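Local coordinates for natterin-like protein (Lethenteron camtschaticum, PDB 6IUL), which probably acts as an immune cytotoxin, using a jacalin-like lectin domain to recognise cell-surface glycans and an aerolysin-type module to form membrane pores, at residues 198-203 against 212-217; 280-285 against 290-295. All blocks are in the same frame, centred on the assembly; numbering follows the deposited sequence.

Contact 1. Residues 198-203 against 212-217; sequences SSWSTT and LSVKAG
Trp-200, the last residue of the strand in 198-203, carries most of the meeting with 212-217 by laying its indole against Val-214. CG1 of Val-214 stands 4.1 Å from the centroid of the six-membered Trp-200 ring and only 4° off the ring normal, the geometry of a CH-pi contact over the face. The second methyl, Val-214 CG2, sits 4.0 Å from Trp-200 CE3. With Val-214 CG1 opposite its own backbone N (chi1 -176°), both branches of the valine are presented to the indole. Farther round the same ring, Ala-216 CB approaches Trp-200 CZ2 obliquely at 4.5 Å, whereas the carbonyl oxygen Gly-217 O lies at the ring edge, close to its plane and 4.2 Å from Trp-200 CZ2. The polar end of the indole is used in a different direction, NE1 being hydrogen-bonded to Tyr-156 OH, and Met-154 of strand 135-155 touches Trp-200, Val-214 and Ala-216 alike. The two strands are not sheet partners here: their axes come no nearer than 10.0 Å and their directions differ by 109°. Side chains, not backbone pairing, therefore join them in this buried part of the aerolysin/ETX-MTX2-type module, whose long, twisted strands are a mark of the family. Past Ser-201 the chain has left the strand, and Thr-202 makes the second, smaller meeting. Its methyl CG2 meets Leu-212 CD1 end-on, 4.2 Å away. Thr-202 divides its two branches by character: while CG2 turns to the leucine, OG1 is hydrogen-bonded to Glu-207 OE1 in the short helix 206-209, which belongs to the connection between the segments. The side chains of Thr-202, Leu-212 and Val-214 all touch Val-240.

Contact 2. Residues 280-285 against 290-295; sequences LLRITC and SLDAPL
Arg-282 and Asp-292 run alongside each other from facing positions on antiparallel strands, both side chains leaving the sheet on the same face. They form a two-point (bidentate) salt bridge: Arg-282 NE gives a hydrogen bond to Asp-292 OD1 at 2.9 Å and Arg-282 NH2 one to Asp-292 OD2 at 2.9 Å, both nearly straight at 171°. The donors reach the syn side of each oxygen but stand somewhat out of the carboxylate plane, as the 27° between the two flat groups implies. A bend in the Arg-282 chain at chi3 (-69°) lets the guanidinium edge come alongside the acid, and the two bonds restrict its rotation. Leu-280 crosses the aspartate, Leu-280 CD2 lying 3.8 Å from Asp-292 OD2.

The opposite face carries Leu-281, Ile-283, Leu-291 and Ala-293. Ile-283 CB and Leu-291 CB meet at 4.2 Å, and Leu-295 CD1 reaches Leu-281 CB at 4.0 Å. In the backbone, hydrogen-bonded pairs Leu-281/Ala-293 and Ile-283/Leu-291 flank the non-hydrogen-bonded pair Arg-282/Asp-292, the regular alternation of an antiparallel beta hairpin, here formed by strands 260-285 and 290-313 of the aerolysin/ETX-MTX2-type module, with the salt bridge on one face and buried aliphatic residues on the other.

Overall arrangement
Both segments of contact 1 precede those of contact 2 in the chain, and all four lie in the aerolysin/ETX-MTX2-type part of the protein, with the contact centres about 13 Å apart. They touch directly: Leu-212 CD2 of contact 1 packs against Leu-281 CD1 of contact 2 at 3.9 Å. All four parent strands belong to one large mixed sheet, in which strand 290-313 pairs with both 184-200 and 260-285, linking a strand of contact 1 to the hairpin of contact 2. Strand 135-155 ties the pair further, since it runs parallel to 212-223 and antiparallel to 260-285. The two contacts thus adjoin in the strand-rich part of the probable pore-forming module.

Contact 1. Residues 198-203 against 212-217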
# COMPACT_ATOMS: atom_id res chain seq x y z
N SER A 198 -5.20 -7.92 2.99
CA SER A 198 -4.61 -9.21 2.64
C SER A 198 -3.10 -9.20 2.91
O SER A 198 -2.39 -8.23 2.60
CB SER A 198 -4.83 -9.48 1.16
OG SER A 198 -6.14 -9.93 0.90
N SER A 199 -2.61 -10.29 3.50
CA SER A 199 -1.20 -10.44 3.84
C SER A 199 -0.76 -11.90 3.78
O SER A 199 -1.29 -12.77 4.48
CB SER A 199 -0.92 -9.88 5.21
OG SER A 199 0.42 -10.18 5.60
N TRP A 200 0.21 -12.20 2.92
CA TRP A 200 0.86 -13.51 2.92
C TRP A 200 2.26 -13.37 3.48
O TRP A 200 3.07 -12.61 2.94
CB TRP A 200 0.91 -14.06 1.53
CG TRP A 200 -0.40 -14.44 0.91
CD1 TRP A 200 -1.03 -15.66 1.00
CD2 TRP A 200 -1.22 -13.62 0.06
NE1 TRP A 200 -2.16 -15.65 0.24
CE2 TRP A 200 -2.32 -14.41 -0.32
CE3 TRP A 200 -1.13 -12.31 -0.39
CZ2 TRP A 200 -3.33 -13.92 -1.15
CZ3 TRP A 200 -2.13 -11.81 -1.20
CH2 TRP A 200 -3.22 -12.63 -1.60
N SER A 201 2.56 -14.10 4.54
CA SER A 201 3.84 -13.99 5.23
C SER A 201 4.97 -14.47 4.29
O SER A 201 4.78 -15.35 3.46
CB SER A 201 3.84 -14.77 6.54
OG SER A 201 3.75 -16.19 6.26
N THR A 202 6.15 -13.90 4.45
CA THR A 202 7.33 -14.36 3.72
C THR A 202 8.50 -14.49 4.68
O THR A 202 8.50 -13.90 5.73
CB THR A 202 7.72 -13.36 2.60
OG1 THR A 202 8.13 -12.14 3.18
CG2 THR A 202 6.55 -13.05 1.68
N THR A 203 9.50 -15.28 4.29
CA THR A 203 10.75 -15.40 5.07
C THR A 203 11.97 -15.30 4.16
O THR A 203 11.85 -15.17 2.95
CB THR A 203 10.80 -16.77 5.79
OG1 THR A 203 10.65 -17.83 4.82
CG2 THR A 203 9.70 -16.89 6.83
N LEU A 212 8.04 -9.38 -5.57
CA LEU A 212 7.05 -10.48 -5.51
C LEU A 212 5.66 -10.01 -5.94
O LEU A 212 5.26 -8.90 -5.59
CB LEU A 212 6.94 -11.01 -4.08
CG LEU A 212 8.20 -11.61 -3.49
CD1 LEU A 212 7.98 -11.98 -2.07
CD2 LEU A 212 8.68 -12.82 -4.28
N SER A 213 4.97 -10.82 -6.73
CA SER A 213 3.53 -10.73 -6.85
C SER A 213 2.93 -12.10 -6.56
O SER A 213 3.61 -13.13 -6.64
CB SER A 213 3.07 -10.20 -8.22
OG SER A 213 3.58 -10.99 -9.23
N VAL A 214 1.66 -12.09 -6.18
CA VAL A 214 0.91 -13.30 -5.87
C VAL A 214 -0.22 -13.46 -6.86
O VAL A 214 -1.08 -12.60 -6.99
CB VAL A 214 0.31 -13.21 -4.47
CG1 VAL A 214 -0.37 -14.52 -4.13
CG2 VAL A 214 1.39 -12.89 -3.45
N LYS A 215 -0.20 -14.56 -7.60
CA LYS A 215 -1.26 -14.86 -8.53
C LYS A 215 -2.19 -15.84 -7.83
O LYS A 215 -1.90 -17.03 -7.73
CB LYS A 215 -0.74 -15.37 -9.87
CG LYS A 215 -1.83 -15.56 -10.91
CD LYS A 215 -1.24 -16.06 -12.24
CE LYS A 215 -1.29 -17.59 -12.34
NZ LYS A 215 -0.36 -18.17 -13.34
N ALA A 216 -3.27 -15.30 -7.26
CA ALA A 216 -4.17 -16.04 -6.37
C ALA A 216 -5.48 -15.32 -6.18
O ALA A 216 -5.61 -14.15 -6.51
CB ALA A 216 -3.53 -16.21 -5.01
N GLY A 217 -6.44 -16.02 -5.60
CA GLY A 217 -7.67 -15.39 -5.18
C GLY A 217 -7.59 -15.02 -3.72
O GLY A 217 -6.77 -15.52 -2.99

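Contact 2. Residues 280-285 against 290-295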
# COMPACT_ATOMS: atom_id res chain seq x y z
N LEU A 280 3.88 -21.89 -4.36
CA LEU A 280 5.11 -22.08 -5.10
C LEU A 280 5.63 -20.70 -5.54
O LEU A 280 4.92 -19.90 -6.17
CB LEU A 280 4.80 -22.98 -6.29
CG LEU A 280 6.00 -23.28 -7.21
CD1 LEU A 280 7.04 -24.10 -6.44
CD2 LEU A 280 5.61 -23.98 -8.50
N LEU A 281 6.89 -20.44 -5.23
CA LEU A 281 7.56 -19.27 -5.78
C LEU A 281 8.23 -19.66 -7.08
O LEU A 281 9.08 -20.56 -7.11
CB LEU A 281 8.58 -18.73 -4.80
CG LEU A 281 9.51 -17.63 -5.37
CD1 LEU A 281 8.70 -16.41 -5.71
CD2 LEU A 281 10.56 -17.26 -4.36
N ARG A 282 7.83 -19.05 -8.18
CA ARG A 282 8.50 -19.28 -9.44
C ARG A 282 9.22 -18.01 -9.90
O ARG A 282 8.59 -16.98 -10.15
CB ARG A 282 7.52 -19.70 -10.52
CG ARG A 282 8.17 -19.83 -11.89
CD ARG A 282 7.33 -20.65 -12.85
NE ARG A 282 7.33 -22.05 -12.43
CZ ARG A 282 6.37 -22.93 -12.72
NH1 ARG A 282 5.30 -22.57 -13.42
NH2 ARG A 282 6.48 -24.17 -12.31
N ILE A 283 10.52 -18.13 -10.06
CA ILE A 283 11.34 -17.06 -10.58
C ILE A 283 11.66 -17.39 -12.02
O ILE A 283 12.30 -18.39 -12.29
CB ILE A 283 12.64 -16.92 -9.78
CG1 ILE A 283 12.29 -16.55 -8.33
CG2 ILE A 283 13.57 -15.88 -10.42
CD1 ILE A 283 13.45 -16.61 -7.37
N THR A 284 11.26 -16.52 -12.92
CA THR A 284 11.51 -16.70 -14.32
C THR A 284 12.57 -15.72 -14.77
O THR A 284 12.45 -14.50 -14.56
CB THR A 284 10.21 -16.50 -15.12
OG1 THR A 284 9.21 -17.41 -14.60
CG2 THR A 284 10.42 -16.74 -16.62
N CYS A 285 13.60 -16.27 -15.41
CA CYS A 285 14.71 -15.47 -15.90
C CYS A 285 14.43 -14.90 -17.29
O CYS A 285 13.64 -15.46 -18.05
CB CYS A 285 15.98 -16.33 -15.96
SG CYS A 285 16.53 -16.91 -14.38
N SER A 290 13.87 -21.06 -15.43
CA SER A 290 13.16 -20.72 -14.24
C SER A 290 13.62 -21.54 -13.02
O SER A 290 14.32 -22.55 -13.13
CB SER A 290 11.63 -20.90 -14.44
OG SER A 290 11.32 -22.28 -14.49
N LEU A 291 13.17 -21.09 -11.87
CA LEU A 291 13.54 -21.63 -10.57
C LEU A 291 12.29 -21.70 -9.69
O LEU A 291 11.60 -20.69 -9.48
CB LEU A 291 14.51 -20.66 -9.94
CG LEU A 291 15.47 -21.18 -8.91
CD1 LEU A 291 16.32 -22.26 -9.58
CD2 LEU A 291 16.32 -20.04 -8.39
N ASP A 292 12.00 -22.88 -9.16
CA ASP A 292 10.87 -23.09 -8.28
C ASP A 292 11.30 -23.31 -6.84
O ASP A 292 12.25 -24.04 -6.58
CB ASP A 292 10.07 -24.29 -8.76
CG ASP A 292 9.32 -24.02 -10.07
OD1 ASP A 292 9.40 -22.90 -10.62
OD2 ASP A 292 8.63 -24.94 -10.55
N ALA A 293 10.61 -22.66 -5.90
CA ALA A 293 10.83 -22.92 -4.49
C ALA A 293 9.48 -23.06 -3.77
O ALA A 293 8.67 -22.14 -3.78
CB ALA A 293 11.65 -21.81 -3.85
N PRO A 294 9.24 -24.21 -3.13
CA PRO A 294 8.02 -24.37 -2.34
C PRO A 294 7.98 -23.39 -1.17
O PRO A 294 9.00 -23.08 -0.59
CB PRO A 294 8.08 -25.83 -1.86
CG PRO A 294 9.53 -26.23 -1.99
CD PRO A 294 10.11 -25.40 -3.11
N LEU A 295 6.79 -22.89 -0.86
CA LEU A 295 6.59 -21.92 0.22
C LEU A 295 5.54 -22.43 1.17
O LEU A 295 4.57 -23.09 0.77
CB LEU A 295 6.10 -20.57 -0.34
CG LEU A 295 7.10 -19.74 -1.16
CD1 LEU A 295 6.51 -18.35 -1.45
CD2 LEU A 295 8.35 -19.61 -0.30